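Local structure of thiol-activated cytolysin (Desulfobulbus propionicus, 6NAL) at residues A[281-291]-A[300-308]; A[22-30]-A[154-162]. The protein is a pore-forming toxin of the cholesterol-dependent cytolysin family, and probably assembles on target membranes into large beta-barrel pores. All coordinates share one frame; numbering follows the deposited sequence.

Going from the N terminus, the extended loop 22-30, between helix 2-12 and strand 37-41, meets the start of helix 156-163 in contact 2 and so closes a loop of 123 intervening residues. Contact 1 comes later and is short: strand 287-294 turns back into strand 299-305, with eight residues between the segments. The two therefore follow in series, neither crossing nor enclosing the other. The centres of contacts 1 and 2 lie about 28 Å apart and the two do not touch. Contact 2 ties an N-terminal loop to a helix, whereas contact 1 forms a hairpin at an edge of the large antiparallel sheet.

Contact 1: residues A[281-291]-A[300-308]; sequences KEKLSQIDVSI and VYNGLSLNS
An antiparallel beta hairpin with a bulge in one arm is the setting in which Ile291 and Tyr301 pair, each strand giving the other a backbone bond: Tyr301 N reaches Ile291 O at 2.8 Å, and Ile291 N returns to Tyr301 O at 2.9 Å. Further along, Val289 N donates to Leu304 O. Between the two pairs the register slips by one, because Gly303, with positive phi, and Leu304 both face Val289. Ile291, Tyr301, Val289 and Leu304 share one face of the hairpin, where CB of Ile291 lies 4.1 Å from CD1 of Tyr301 and CD1 of Ile291 meets CD2 of Leu304. Leu306 presses CD1 against Ile287, 3.6 Å from its CB, and the same methyl lies 3.7 Å from CG2 of Val289, the side chains of Leu306 and Val289 meeting at about a right angle. The last grip is polar. Asn307 ND2 gives a nearly straight bond (173°) to Lys281 O, which lies in the amide plane of Asn307; the nitrogen comes from above the carbonyl plane, and the same oxygen also takes the backbone N-H of Ser285. The CG of Asn307 sits anti to its carbonyl carbon (chi1 -75°), and its amide spans from Lys281 to Ser285, with OD1 3.1 Å from Ser285 CB. Ser305 OG accepts from Asn307 N in an ST turn. Helix 309-320 covers the apolar face through Ile315 and Ile318, while strand 287-294 pairs on with strand 232-250. The arrangement is that of a beta hairpin interrupted by a G1 beta bulge, at the margin of an antiparallel sheet.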
ATOM      1  N   LYS A 281     -15.800 -21.244   1.474  1.00 77.77           N
ATOM      2  CA  LYS A 281     -17.106 -21.605   0.944  1.00 74.27           C
ATOM      3  C   LYS A 281     -18.165 -20.559   1.282  1.00 77.72           C
ATOM      4  O   LYS A 281     -18.971 -20.199   0.420  1.00 79.01           O
ATOM      5  CB  LYS A 281     -17.511 -22.986   1.447  1.00 73.14           C
ATOM      6  CG  LYS A 281     -16.973 -24.151   0.592  1.00 91.15           C
ATOM      7  CD  LYS A 281     -15.539 -24.561   1.043  1.00 96.36           C
ATOM      8  CE  LYS A 281     -15.015 -25.828   0.330  1.00104.48           C
ATOM      9  NZ  LYS A 281     -13.527 -25.833   0.129  1.00 96.14           N
ATOM     10  N   GLU A 282     -18.179 -20.027   2.506  1.00 83.64           N
ATOM     11  CA  GLU A 282     -19.181 -18.997   2.787  1.00 75.92           C
ATOM     12  C   GLU A 282     -18.920 -17.732   1.972  1.00 80.93           C
ATOM     13  O   GLU A 282     -19.860 -16.982   1.682  1.00 74.57           O
ATOM     14  CB  GLU A 282     -19.237 -18.670   4.270  1.00 84.77           C
ATOM     15  CG  GLU A 282     -20.273 -17.617   4.626  1.00 95.38           C
ATOM     16  CD  GLU A 282     -19.621 -16.247   4.790  1.00100.28           C
ATOM     17  OE1 GLU A 282     -18.373 -16.192   4.685  1.00102.11           O
ATOM     18  OE2 GLU A 282     -20.328 -15.232   5.022  1.00 92.64           O
ATOM     19  N   LYS A 283     -17.670 -17.490   1.558  1.00 82.02           N
ATOM     20  CA  LYS A 283     -17.424 -16.478   0.536  1.00 78.40           C
ATOM     21  C   LYS A 283     -18.073 -16.891  -0.777  1.00 67.99           C
ATOM     22  O   LYS A 283     -18.953 -16.198  -1.290  1.00 59.26           O
ATOM     23  CB  LYS A 283     -15.924 -16.271   0.330  1.00 73.27           C
ATOM     24  CG  LYS A 283     -15.204 -15.535   1.434  1.00 78.72           C
ATOM     25  CD  LYS A 283     -13.739 -15.235   1.072  1.00 74.64           C
ATOM     26  CE  LYS A 283     -13.032 -14.507   2.232  1.00 79.51           C
ATOM     27  NZ  LYS A 283     -12.777 -15.378   3.427  1.00 76.70           N
ATOM     28  N   LEU A 284     -17.658 -18.050  -1.312  1.00 61.13           N
ATOM     29  CA  LEU A 284     -18.203 -18.581  -2.563  1.00 66.62           C
ATOM     30  C   LEU A 284     -19.721 -18.559  -2.605  1.00 67.84           C
ATOM     31  O   LEU A 284     -20.319 -18.253  -3.645  1.00 67.27           O
ATOM     32  CB  LEU A 284     -17.756 -20.018  -2.763  1.00 60.21           C
ATOM     33  CG  LEU A 284     -16.253 -20.160  -2.756  1.00 65.09           C
ATOM     34  CD1 LEU A 284     -15.846 -21.612  -2.552  1.00 73.70           C
ATOM     35  CD2 LEU A 284     -15.712 -19.630  -4.042  1.00 59.13           C
ATOM     36  N   SER A 285     -20.365 -18.904  -1.492  1.00 67.13           N
ATOM     37  CA  SER A 285     -21.822 -18.933  -1.453  1.00 64.57           C
ATOM     38  C   SER A 285     -22.413 -17.570  -1.738  1.00 59.07           C
ATOM     39  O   SER A 285     -23.593 -17.470  -2.068  1.00 63.47           O
ATOM     40  CB  SER A 285     -22.285 -19.413  -0.081  1.00 68.74           C
ATOM     41  OG  SER A 285     -21.801 -18.540   0.934  1.00 73.51           O
ATOM     42  N   GLN A 286     -21.624 -16.519  -1.591  1.00 67.83           N
ATOM     43  CA  GLN A 286     -22.085 -15.160  -1.796  1.00 61.53           C
ATOM     44  C   GLN A 286     -21.848 -14.680  -3.209  1.00 48.86           C
ATOM     45  O   GLN A 286     -22.062 -13.503  -3.484  1.00 53.27           O
ATOM     46  CB  GLN A 286     -21.369 -14.221  -0.820  1.00 65.46           C
ATOM     47  CG  GLN A 286     -21.915 -14.270   0.605  1.00 78.63           C
ATOM     48  CD  GLN A 286     -20.994 -13.600   1.592  1.00 76.60           C
ATOM     49  OE1 GLN A 286     -20.273 -14.286   2.298  1.00 72.97           O
ATOM     50  NE2 GLN A 286     -21.013 -12.261   1.655  1.00 77.95           N
ATOM     51  N   ILE A 287     -21.366 -15.543  -4.095  1.00 55.83           N
ATOM     52  CA  ILE A 287     -21.024 -15.164  -5.466  1.00 60.12           C
ATOM     53  C   ILE A 287     -22.022 -15.795  -6.429  1.00 46.63           C
ATOM     54  O   ILE A 287     -22.117 -17.023  -6.534  1.00 50.42           O
ATOM     55  CB  ILE A 287     -19.576 -15.564  -5.798  1.00 55.81           C
ATOM     56  CG1 ILE A 287     -18.642 -14.924  -4.756  1.00 47.91           C
ATOM     57  CG2 ILE A 287     -19.193 -15.116  -7.184  1.00 44.00           C
ATOM     58  CD1 ILE A 287     -17.167 -15.265  -4.920  1.00 49.15           C
ATOM     59  N   ASP A 288     -22.749 -14.940  -7.142  1.00 53.66           N
ATOM     60  CA  ASP A 288     -23.683 -15.347  -8.188  1.00 52.15           C
ATOM     61  C   ASP A 288     -22.989 -15.395  -9.553  1.00 60.81           C
ATOM     62  O   ASP A 288     -22.384 -14.406  -9.979  1.00 61.47           O
ATOM     63  CB  ASP A 288     -24.861 -14.372  -8.283  1.00 52.10           C
ATOM     64  CG  ASP A 288     -25.799 -14.426  -7.076  1.00 80.21           C
ATOM     65  OD1 ASP A 288     -25.808 -15.441  -6.332  1.00 89.66           O
ATOM     66  OD2 ASP A 288     -26.542 -13.432  -6.879  1.00 84.83           O
ATOM     67  N   VAL A 289     -23.129 -16.516 -10.260  1.00 55.79           N
ATOM     68  CA  VAL A 289     -22.470 -16.727 -11.547  1.00 53.36           C
ATOM     69  C   VAL A 289     -23.493 -16.629 -12.673  1.00 46.07           C
ATOM     70  O   VAL A 289     -24.606 -17.153 -12.570  1.00 47.57           O
ATOM     71  CB  VAL A 289     -21.752 -18.090 -11.594  1.00 45.82           C
ATOM     72  CG1 VAL A 289     -20.916 -18.187 -12.862  1.00 47.67           C
ATOM     73  CG2 VAL A 289     -20.922 -18.309 -10.347  1.00 52.91           C
ATOM     74  N   SER A 290     -23.115 -15.946 -13.742  1.00 45.25           N
ATOM     75  CA  SER A 290     -23.906 -15.859 -14.957  1.00 43.25           C
ATOM     76  C   SER A 290     -22.970 -16.142 -16.104  1.00 38.74           C
ATOM     77  O   SER A 290     -21.809 -15.771 -16.045  1.00 37.43           O
ATOM     78  CB  SER A 290     -24.522 -14.510 -15.136  1.00 39.37           C
ATOM     79  OG  SER A 290     -25.511 -14.353 -14.149  1.00 59.75           O
ATOM     80  N   ILE A 291     -23.484 -16.776 -17.144  1.00 44.57           N
ATOM     81  CA  ILE A 291     -22.668 -17.200 -18.273  1.00 39.45           C
ATOM     82  C   ILE A 291     -23.422 -17.025 -19.571  1.00 32.75           C
ATOM     83  O   ILE A 291     -24.594 -17.390 -19.695  1.00 36.56           O
ATOM     84  CB  ILE A 291     -22.241 -18.665 -18.149  1.00 38.70           C
ATOM     85  CG1 ILE A 291     -21.468 -18.847 -16.860  1.00 41.66           C
ATOM     86  CG2 ILE A 291     -21.456 -19.040 -19.335  1.00 33.29           C
ATOM     87  CD1 ILE A 291     -21.063 -20.278 -16.665  1.00 48.20           C
ATOM     88  N   VAL A 300     -27.268 -19.269 -22.555  1.00 35.49           N
ATOM     89  CA  VAL A 300     -27.032 -18.434 -21.381  1.00 28.84           C
ATOM     90  C   VAL A 300     -27.487 -19.214 -20.172  1.00 37.70           C
ATOM     91  O   VAL A 300     -28.472 -19.952 -20.247  1.00 32.21           O
ATOM     92  CB  VAL A 300     -27.703 -17.034 -21.394  1.00 47.23           C
ATOM     93  CG1 VAL A 300     -27.504 -16.435 -22.818  1.00 47.61           C
ATOM     94  CG2 VAL A 300     -29.087 -17.085 -21.059  1.00 53.66           C
ATOM     95  N   TYR A 301     -26.747 -19.062 -19.064  1.00 33.26           N
ATOM     96  CA  TYR A 301     -27.082 -19.647 -17.771  1.00 35.45           C
ATOM     97  C   TYR A 301     -27.036 -18.568 -16.681  1.00 41.54           C
ATOM     98  O   TYR A 301     -26.193 -17.670 -16.721  1.00 37.93           O
ATOM     99  CB  TYR A 301     -26.103 -20.768 -17.388  1.00 29.67           C
ATOM    100  CG  TYR A 301     -25.753 -21.767 -18.474  1.00 32.16           C
ATOM    101  CD1 TYR A 301     -24.923 -21.403 -19.494  1.00 32.21           C
ATOM    102  CD2 TYR A 301     -26.241 -23.077 -18.456  1.00 35.19           C
ATOM    103  CE1 TYR A 301     -24.554 -22.278 -20.430  1.00 35.86           C
ATOM    104  CE2 TYR A 301     -25.908 -23.974 -19.430  1.00 29.19           C
ATOM    105  CZ  TYR A 301     -25.049 -23.553 -20.412  1.00 35.84           C
ATOM    106  OH  TYR A 301     -24.646 -24.319 -21.458  1.00 44.25           O
ATOM    107  N   ASN A 302     -27.893 -18.702 -15.676  1.00 42.56           N
ATOM    108  CA  ASN A 302     -28.007 -17.753 -14.578  1.00 44.43           C
ATOM    109  C   ASN A 302     -28.183 -18.559 -13.306  1.00 44.95           C
ATOM    110  O   ASN A 302     -28.617 -19.709 -13.344  1.00 42.52           O
ATOM    111  CB  ASN A 302     -29.205 -16.810 -14.754  1.00 46.86           C
ATOM    112  CG  ASN A 302     -29.049 -15.866 -15.929  1.00 62.52           C
ATOM    113  OD1 ASN A 302     -28.085 -15.101 -15.993  1.00 72.51           O
ATOM    114  ND2 ASN A 302     -30.011 -15.899 -16.870  1.00 71.16           N
ATOM    115  N   GLY A 303     -27.830 -17.973 -12.174  1.00 53.53           N
ATOM    116  CA  GLY A 303     -28.177 -18.603 -10.914  1.00 44.44           C
ATOM    117  C   GLY A 303     -27.327 -19.773 -10.497  1.00 47.94           C
ATOM    118  O   GLY A 303     -27.736 -20.544  -9.623  1.00 51.90           O
ATOM    119  N   LEU A 304     -26.151 -19.928 -11.077  1.00 49.36           N
ATOM    120  CA  LEU A 304     -25.275 -20.997 -10.654  1.00 49.33           C
ATOM    121  C   LEU A 304     -24.457 -20.575  -9.430  1.00 56.75           C
ATOM    122  O   LEU A 304     -24.267 -19.379  -9.142  1.00 48.44           O
ATOM    123  CB  LEU A 304     -24.367 -21.386 -11.812  1.00 53.62           C
ATOM    124  CG  LEU A 304     -25.037 -22.092 -13.003  1.00 45.84           C
ATOM    125  CD1 LEU A 304     -26.262 -21.370 -13.482  1.00 53.87           C
ATOM    126  CD2 LEU A 304     -24.006 -22.175 -14.088  1.00 46.07           C
ATOM    127  N   SER A 305     -23.980 -21.593  -8.704  1.00 51.21           N
ATOM    128  CA  SER A 305     -23.194 -21.386  -7.491  1.00 63.36           C
ATOM    129  C   SER A 305     -21.917 -22.219  -7.450  1.00 56.37           C
ATOM    130  O   SER A 305     -21.859 -23.359  -7.910  1.00 52.74           O
ATOM    131  CB  SER A 305     -23.970 -21.726  -6.241  1.00 61.65           C
ATOM    132  OG  SER A 305     -23.072 -21.955  -5.180  1.00 68.17           O
ATOM    133  N   LEU A 306     -20.896 -21.645  -6.863  1.00 55.84           N
ATOM    134  CA  LEU A 306     -19.615 -22.312  -6.802  1.00 59.43           C
ATOM    135  C   LEU A 306     -19.458 -23.228  -5.599  1.00 61.83           C
ATOM    136  O   LEU A 306     -18.415 -23.870  -5.477  1.00 66.11           O
ATOM    137  CB  LEU A 306     -18.518 -21.270  -6.778  1.00 68.28           C
ATOM    138  CG  LEU A 306     -18.760 -20.195  -7.829  1.00 64.94           C
ATOM    139  CD1 LEU A 306     -19.198 -18.897  -7.163  1.00 71.23           C
ATOM    140  CD2 LEU A 306     -17.483 -20.031  -8.612  1.00 60.83           C
ATOM    141  N   ASN A 307     -20.423 -23.287  -4.688  1.00 58.00           N
ATOM    142  CA  ASN A 307     -20.346 -24.336  -3.676  1.00 66.71           C
ATOM    143  C   ASN A 307     -20.485 -25.703  -4.329  1.00 68.09           C
ATOM    144  O   ASN A 307     -19.653 -26.594  -4.117  1.00 83.28           O
ATOM    145  CB  ASN A 307     -21.418 -24.136  -2.615  1.00 65.68           C
ATOM    146  CG  ASN A 307     -21.083 -23.000  -1.673  1.00 77.54           C
ATOM    147  OD1 ASN A 307     -21.974 -22.275  -1.217  1.00 77.15           O
ATOM    148  ND2 ASN A 307     -19.788 -22.825  -1.385  1.00 63.32           N
ATOM    149  N   SER A 308     -21.512 -25.860  -5.163  1.00 64.01           N
ATOM    150  CA  SER A 308     -21.846 -27.130  -5.797  1.00 62.66           C
ATOM    151  C   SER A 308     -20.734 -27.623  -6.710  1.00 65.98           C
ATOM    152  O   SER A 308     -20.400 -26.977  -7.708  1.00 70.09           O
ATOM    153  CB  SER A 308     -23.141 -26.948  -6.588  1.00 68.79           C
ATOM    154  OG  SER A 308     -23.196 -27.812  -7.711  1.00 73.04           O
TER

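Contact 2: residues A[22-30]-A[154-162]; sequences MVFNGTSIS and YDENELMLK
The N-terminus of helix 156-163, capped by Asp155, is where the extended loop 22-30 docks, through Thr27. The hydroxyl OG1 of Thr27 donates to OD2 of Asp155 at 2.5 Å, on the syn side of the carboxylate and 29° out of its plane, and accepts from ND2 of Asn157 at 3.2 Å, with the threonine oxygen close to the plane of the amide. One hydroxyl thus links the cap residue to the first turn. Asp155 is placed for this by its first torsion, which sets CG between the backbone N and the carbonyl carbon (chi1 58°); OD1 then takes the N-H of Glu158 at 3.2 Å and, weakly, that of Asn157, while OD2 is left for the threonine. Shared between a helix start and a hydroxyl, the carboxylate is probably stabilised in its charged form. Nearer the start of the loop, Phe24 lays its ring beside the helix: CD1 of Leu161 lies over one face, O of Asn157 approaches the edge near the ring plane, 4.0 Å from CZ, and the methyl CE of Met160 comes 4.0 Å from CE1. At the other end CD1 of Ile29 reaches CE2 of Tyr154 at 4.2 Å. The loop also makes backbone hydrogen bonds to strand 349-372, between Thr27 and Glu354, and Phe24 meets Phe59 of strand 44-59 edge-to-face; helix 167-174 packs against Met160 and Leu159 through Ile167.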
HETATM    1  N   MSE A  22     -12.940   9.741 -35.408  1.00 60.39           N
HETATM    2  CA  MSE A  22     -13.687   9.050 -34.351  1.00 54.80           C
HETATM    3  C   MSE A  22     -12.778   9.007 -33.095  1.00 49.25           C
HETATM    4  O   MSE A  22     -11.547   8.879 -33.187  1.00 49.89           O
HETATM    5  CB  MSE A  22     -14.119   7.659 -34.772  1.00 51.79           C
HETATM    6  CG  MSE A  22     -14.937   7.585 -36.056  1.00 55.45           C
HETATM    7 SE   MSE A  22     -15.338   5.658 -36.356  0.62 52.88          SE
HETATM    8  CE  MSE A  22     -13.980   4.956 -37.251  1.00 50.61           C
ATOM      9  N   VAL A  23     -13.395   9.166 -31.924  1.00 55.25           N
ATOM     10  CA  VAL A  23     -12.677   9.196 -30.647  1.00 44.12           C
ATOM     11  C   VAL A  23     -13.463   8.407 -29.610  1.00 47.70           C
ATOM     12  O   VAL A  23     -14.660   8.645 -29.418  1.00 43.56           O
ATOM     13  CB  VAL A  23     -12.467  10.633 -30.137  1.00 48.47           C
ATOM     14  CG1 VAL A  23     -13.796  11.288 -29.992  1.00 55.41           C
ATOM     15  CG2 VAL A  23     -11.734  10.627 -28.762  1.00 49.33           C
ATOM     16  N   PHE A  24     -12.792   7.469 -28.935  1.00 45.05           N
ATOM     17  CA  PHE A  24     -13.422   6.777 -27.821  1.00 47.38           C
ATOM     18  C   PHE A  24     -13.735   7.809 -26.752  1.00 46.20           C
ATOM     19  O   PHE A  24     -12.919   8.702 -26.480  1.00 39.05           O
ATOM     20  CB  PHE A  24     -12.501   5.678 -27.253  1.00 41.49           C
ATOM     21  CG  PHE A  24     -13.155   4.837 -26.224  1.00 41.24           C
ATOM     22  CD1 PHE A  24     -13.974   3.774 -26.578  1.00 41.70           C
ATOM     23  CD2 PHE A  24     -12.975   5.126 -24.865  1.00 36.79           C
ATOM     24  CE1 PHE A  24     -14.600   2.989 -25.585  1.00 50.52           C
ATOM     25  CE2 PHE A  24     -13.602   4.347 -23.869  1.00 39.04           C
ATOM     26  CZ  PHE A  24     -14.405   3.288 -24.218  1.00 48.42           C
ATOM     27  N   ASN A  25     -14.896   7.687 -26.122  1.00 39.73           N
ATOM     28  CA  ASN A  25     -15.139   8.512 -24.954  1.00 57.62           C
ATOM     29  C   ASN A  25     -15.395   7.676 -23.712  1.00 53.95           C
ATOM     30  O   ASN A  25     -16.395   6.947 -23.633  1.00 51.85           O
ATOM     31  CB  ASN A  25     -16.296   9.464 -25.132  1.00 57.47           C
ATOM     32  CG  ASN A  25     -16.504  10.304 -23.890  1.00 62.46           C
ATOM     33  OD1 ASN A  25     -15.572  10.987 -23.373  1.00 67.45           O
ATOM     34  ND2 ASN A  25     -17.714  10.201 -23.347  1.00 58.47           N
ATOM     35  N   GLY A  26     -14.504   7.814 -22.731  1.00 50.21           N
ATOM     36  CA  GLY A  26     -14.605   7.055 -21.518  1.00 43.68           C
ATOM     37  C   GLY A  26     -15.217   7.888 -20.422  1.00 46.01           C
ATOM     38  O   GLY A  26     -15.491   9.070 -20.577  1.00 44.75           O
ATOM     39  N   THR A  27     -15.473   7.208 -19.316  1.00 42.29           N
ATOM     40  CA  THR A  27     -15.862   7.864 -18.090  1.00 41.44           C
ATOM     41  C   THR A  27     -14.809   8.868 -17.644  1.00 41.22           C
ATOM     42  O   THR A  27     -13.600   8.637 -17.728  1.00 43.05           O
ATOM     43  CB  THR A  27     -16.059   6.801 -17.018  1.00 50.13           C
ATOM     44  OG1 THR A  27     -16.836   5.737 -17.580  1.00 51.00           O
ATOM     45  CG2 THR A  27     -16.742   7.345 -15.782  1.00 51.66           C
ATOM     46  N   SER A  28     -15.271   9.989 -17.154  1.00 47.18           N
ATOM     47  CA  SER A  28     -14.413  10.857 -16.384  1.00 51.58           C
ATOM     48  C   SER A  28     -14.934  10.950 -14.954  1.00 50.20           C
ATOM     49  O   SER A  28     -16.137  10.970 -14.708  1.00 50.95           O
ATOM     50  CB  SER A  28     -14.322  12.234 -17.007  1.00 59.81           C
ATOM     51  OG  SER A  28     -14.085  13.178 -15.969  1.00 80.38           O
ATOM     52  N   ILE A  29     -14.013  10.943 -14.016  1.00 57.00           N
ATOM     53  CA  ILE A  29     -14.290  11.222 -12.616  1.00 66.44           C
ATOM     54  C   ILE A  29     -13.587  12.539 -12.311  1.00 66.66           C
ATOM     55  O   ILE A  29     -12.438  12.735 -12.711  1.00 62.66           O
ATOM     56  CB  ILE A  29     -13.786  10.078 -11.713  1.00 73.21           C
ATOM     57  CG1 ILE A  29     -14.093   8.716 -12.351  1.00 57.01           C
ATOM     58  CG2 ILE A  29     -14.403  10.217 -10.332  1.00 77.82           C
ATOM     59  CD1 ILE A  29     -15.517   8.297 -12.204  1.00 66.30           C
ATOM     60  N   SER A  30     -14.258  13.457 -11.667  1.00 75.13           N
ATOM     61  CA  SER A  30     -13.642  14.791 -11.521  1.00 96.64           C
ATOM     62  C   SER A  30     -13.797  15.289 -10.087  1.00100.98           C
ATOM     63  O   SER A  30     -14.661  16.113  -9.780  1.00112.46           O
ATOM     64  CB  SER A  30     -14.247  15.770 -12.527  1.00 97.82           C
ATOM     65  OG  SER A  30     -15.631  15.962 -12.272  1.00 92.87           O
ATOM     66  N   TYR A 154     -15.733  -1.523 -13.385  1.00 34.73           N
ATOM     67  CA  TYR A 154     -16.372  -0.451 -12.654  1.00 40.64           C
ATOM     68  C   TYR A 154     -17.633  -0.010 -13.352  1.00 40.73           C
ATOM     69  O   TYR A 154     -18.629   0.240 -12.689  1.00 44.46           O
ATOM     70  CB  TYR A 154     -15.419   0.735 -12.518  1.00 46.07           C
ATOM     71  CG  TYR A 154     -15.969   1.970 -11.765  1.00 60.08           C
ATOM     72  CD1 TYR A 154     -16.283   1.934 -10.385  1.00 62.70           C
ATOM     73  CD2 TYR A 154     -16.147   3.187 -12.440  1.00 54.88           C
ATOM     74  CE1 TYR A 154     -16.785   3.069  -9.732  1.00 52.01           C
ATOM     75  CE2 TYR A 154     -16.607   4.314 -11.787  1.00 55.52           C
ATOM     76  CZ  TYR A 154     -16.920   4.251 -10.438  1.00 51.77           C
ATOM     77  OH  TYR A 154     -17.396   5.380  -9.802  1.00 71.45           O
ATOM     78  N   ASP A 155     -17.610   0.112 -14.683  1.00 42.51           N
ATOM     79  CA  ASP A 155     -18.798   0.550 -15.417  1.00 51.52           C
ATOM     80  C   ASP A 155     -18.724   0.056 -16.862  1.00 48.71           C
ATOM     81  O   ASP A 155     -17.769  -0.620 -17.266  1.00 44.29           O
ATOM     82  CB  ASP A 155     -18.969   2.089 -15.358  1.00 49.00           C
ATOM     83  CG  ASP A 155     -17.758   2.855 -15.925  1.00 52.80           C
ATOM     84  OD1 ASP A 155     -16.799   2.173 -16.402  1.00 54.53           O
ATOM     85  OD2 ASP A 155     -17.761   4.124 -15.864  1.00 49.87           O
ATOM     86  N   GLU A 156     -19.746   0.418 -17.646  1.00 53.62           N
ATOM     87  CA  GLU A 156     -19.852  -0.100 -19.005  1.00 61.24           C
ATOM     88  C   GLU A 156     -18.635   0.274 -19.839  1.00 49.57           C
ATOM     89  O   GLU A 156     -18.298  -0.441 -20.788  1.00 42.13           O
ATOM     90  CB  GLU A 156     -21.131   0.408 -19.676  1.00 56.76           C
ATOM     91  CG  GLU A 156     -22.441  -0.154 -19.103  1.00 60.48           C
ATOM     92  CD  GLU A 156     -23.063   0.767 -18.024  1.00 81.60           C
ATOM     93  OE1 GLU A 156     -22.334   1.680 -17.510  1.00 77.02           O
ATOM     94  OE2 GLU A 156     -24.266   0.563 -17.675  1.00 74.27           O
ATOM     95  N   ASN A 157     -17.942   1.369 -19.497  1.00 45.67           N
ATOM     96  CA  ASN A 157     -16.871   1.820 -20.383  1.00 46.11           C
ATOM     97  C   ASN A 157     -15.580   1.078 -20.120  1.00 41.49           C
ATOM     98  O   ASN A 157     -14.773   0.893 -21.035  1.00 35.44           O
ATOM     99  CB  ASN A 157     -16.624   3.320 -20.251  1.00 43.36           C
ATOM    100  CG  ASN A 157     -17.641   4.148 -21.036  1.00 55.70           C
ATOM    101  OD1 ASN A 157     -17.913   3.905 -22.232  1.00 51.97           O
ATOM    102  ND2 ASN A 157     -18.219   5.121 -20.358  1.00 41.73           N
ATOM    103  N   GLU A 158     -15.344   0.691 -18.875  1.00 41.83           N
ATOM    104  CA  GLU A 158     -14.189  -0.135 -18.608  1.00 45.32           C
ATOM    105  C   GLU A 158     -14.398  -1.478 -19.265  1.00 43.57           C
ATOM    106  O   GLU A 158     -13.454  -2.054 -19.798  1.00 37.13           O
ATOM    107  CB  GLU A 158     -13.937  -0.311 -17.100  1.00 40.77           C
ATOM    108  CG  GLU A 158     -12.440  -0.675 -16.793  1.00 44.84           C
ATOM    109  CD  GLU A 158     -12.162  -1.291 -15.407  1.00 43.97           C
ATOM    110  OE1 GLU A 158     -13.014  -1.161 -14.491  1.00 38.89           O
ATOM    111  OE2 GLU A 158     -11.076  -1.925 -15.234  1.00 44.38           O
ATOM    112  N   LEU A 159     -15.647  -1.962 -19.256  1.00 41.55           N
ATOM    113  CA  LEU A 159     -15.994  -3.221 -19.893  1.00 42.54           C
ATOM    114  C   LEU A 159     -15.684  -3.169 -21.370  1.00 39.82           C
ATOM    115  O   LEU A 159     -14.951  -4.014 -21.887  1.00 47.08           O
ATOM    116  CB  LEU A 159     -17.479  -3.538 -19.688  1.00 45.58           C
ATOM    117  CG  LEU A 159     -17.842  -5.023 -19.723  1.00 52.32           C
ATOM    118  CD1 LEU A 159     -19.047  -5.431 -18.926  1.00 45.77           C
ATOM    119  CD2 LEU A 159     -18.106  -5.423 -21.179  1.00 60.23           C
HETATM  120  N   MSE A 160     -16.207  -2.178 -22.064  1.00 45.90           N
HETATM  121  CA  MSE A 160     -16.040  -2.137 -23.509  1.00 43.36           C
HETATM  122  C   MSE A 160     -14.581  -2.068 -23.840  1.00 41.43           C
HETATM  123  O   MSE A 160     -14.113  -2.728 -24.724  1.00 39.51           O
HETATM  124  CB  MSE A 160     -16.765  -0.966 -24.127  1.00 53.40           C
HETATM  125  CG  MSE A 160     -18.251  -1.240 -24.389  1.00 69.76           C
HETATM  126 SE   MSE A 160     -19.212   0.480 -24.508  0.71 92.23          SE
HETATM  127  CE  MSE A 160     -18.169   1.320 -25.892  1.00 64.16           C
ATOM    128  N   LEU A 161     -13.826  -1.288 -23.080  1.00 36.46           N
ATOM    129  CA  LEU A 161     -12.432  -1.068 -23.453  1.00 43.24           C
ATOM    130  C   LEU A 161     -11.523  -2.267 -23.165  1.00 44.59           C
ATOM    131  O   LEU A 161     -10.510  -2.454 -23.836  1.00 44.01           O
ATOM    132  CB  LEU A 161     -11.911   0.152 -22.711  1.00 31.82           C
ATOM    133  CG  LEU A 161     -10.586   0.661 -23.215  1.00 35.17           C
ATOM    134  CD1 LEU A 161     -10.650   0.985 -24.708  1.00 36.49           C
ATOM    135  CD2 LEU A 161     -10.179   1.917 -22.402  1.00 35.89           C
ATOM    136  N   LYS A 162     -11.802  -3.031 -22.127  1.00 42.60           N
ATOM    137  CA  LYS A 162     -10.930  -4.127 -21.768  1.00 37.29           C
ATOM    138  C   LYS A 162     -11.271  -5.379 -22.554  1.00 43.20           C
ATOM    139  O   LYS A 162     -10.374  -6.117 -22.941  1.00 53.27           O
ATOM    140  CB  LYS A 162     -11.040  -4.378 -20.275  1.00 41.57           C
ATOM    141  CG  LYS A 162     -10.268  -3.357 -19.461  1.00 45.87           C
ATOM    142  CD  LYS A 162     -10.105  -3.825 -18.009  1.00 42.28           C
ATOM    143  CE  LYS A 162      -9.019  -3.054 -17.263  1.00 40.83           C
ATOM    144  NZ  LYS A 162      -9.003  -3.495 -15.851  1.00 46.49           N
TER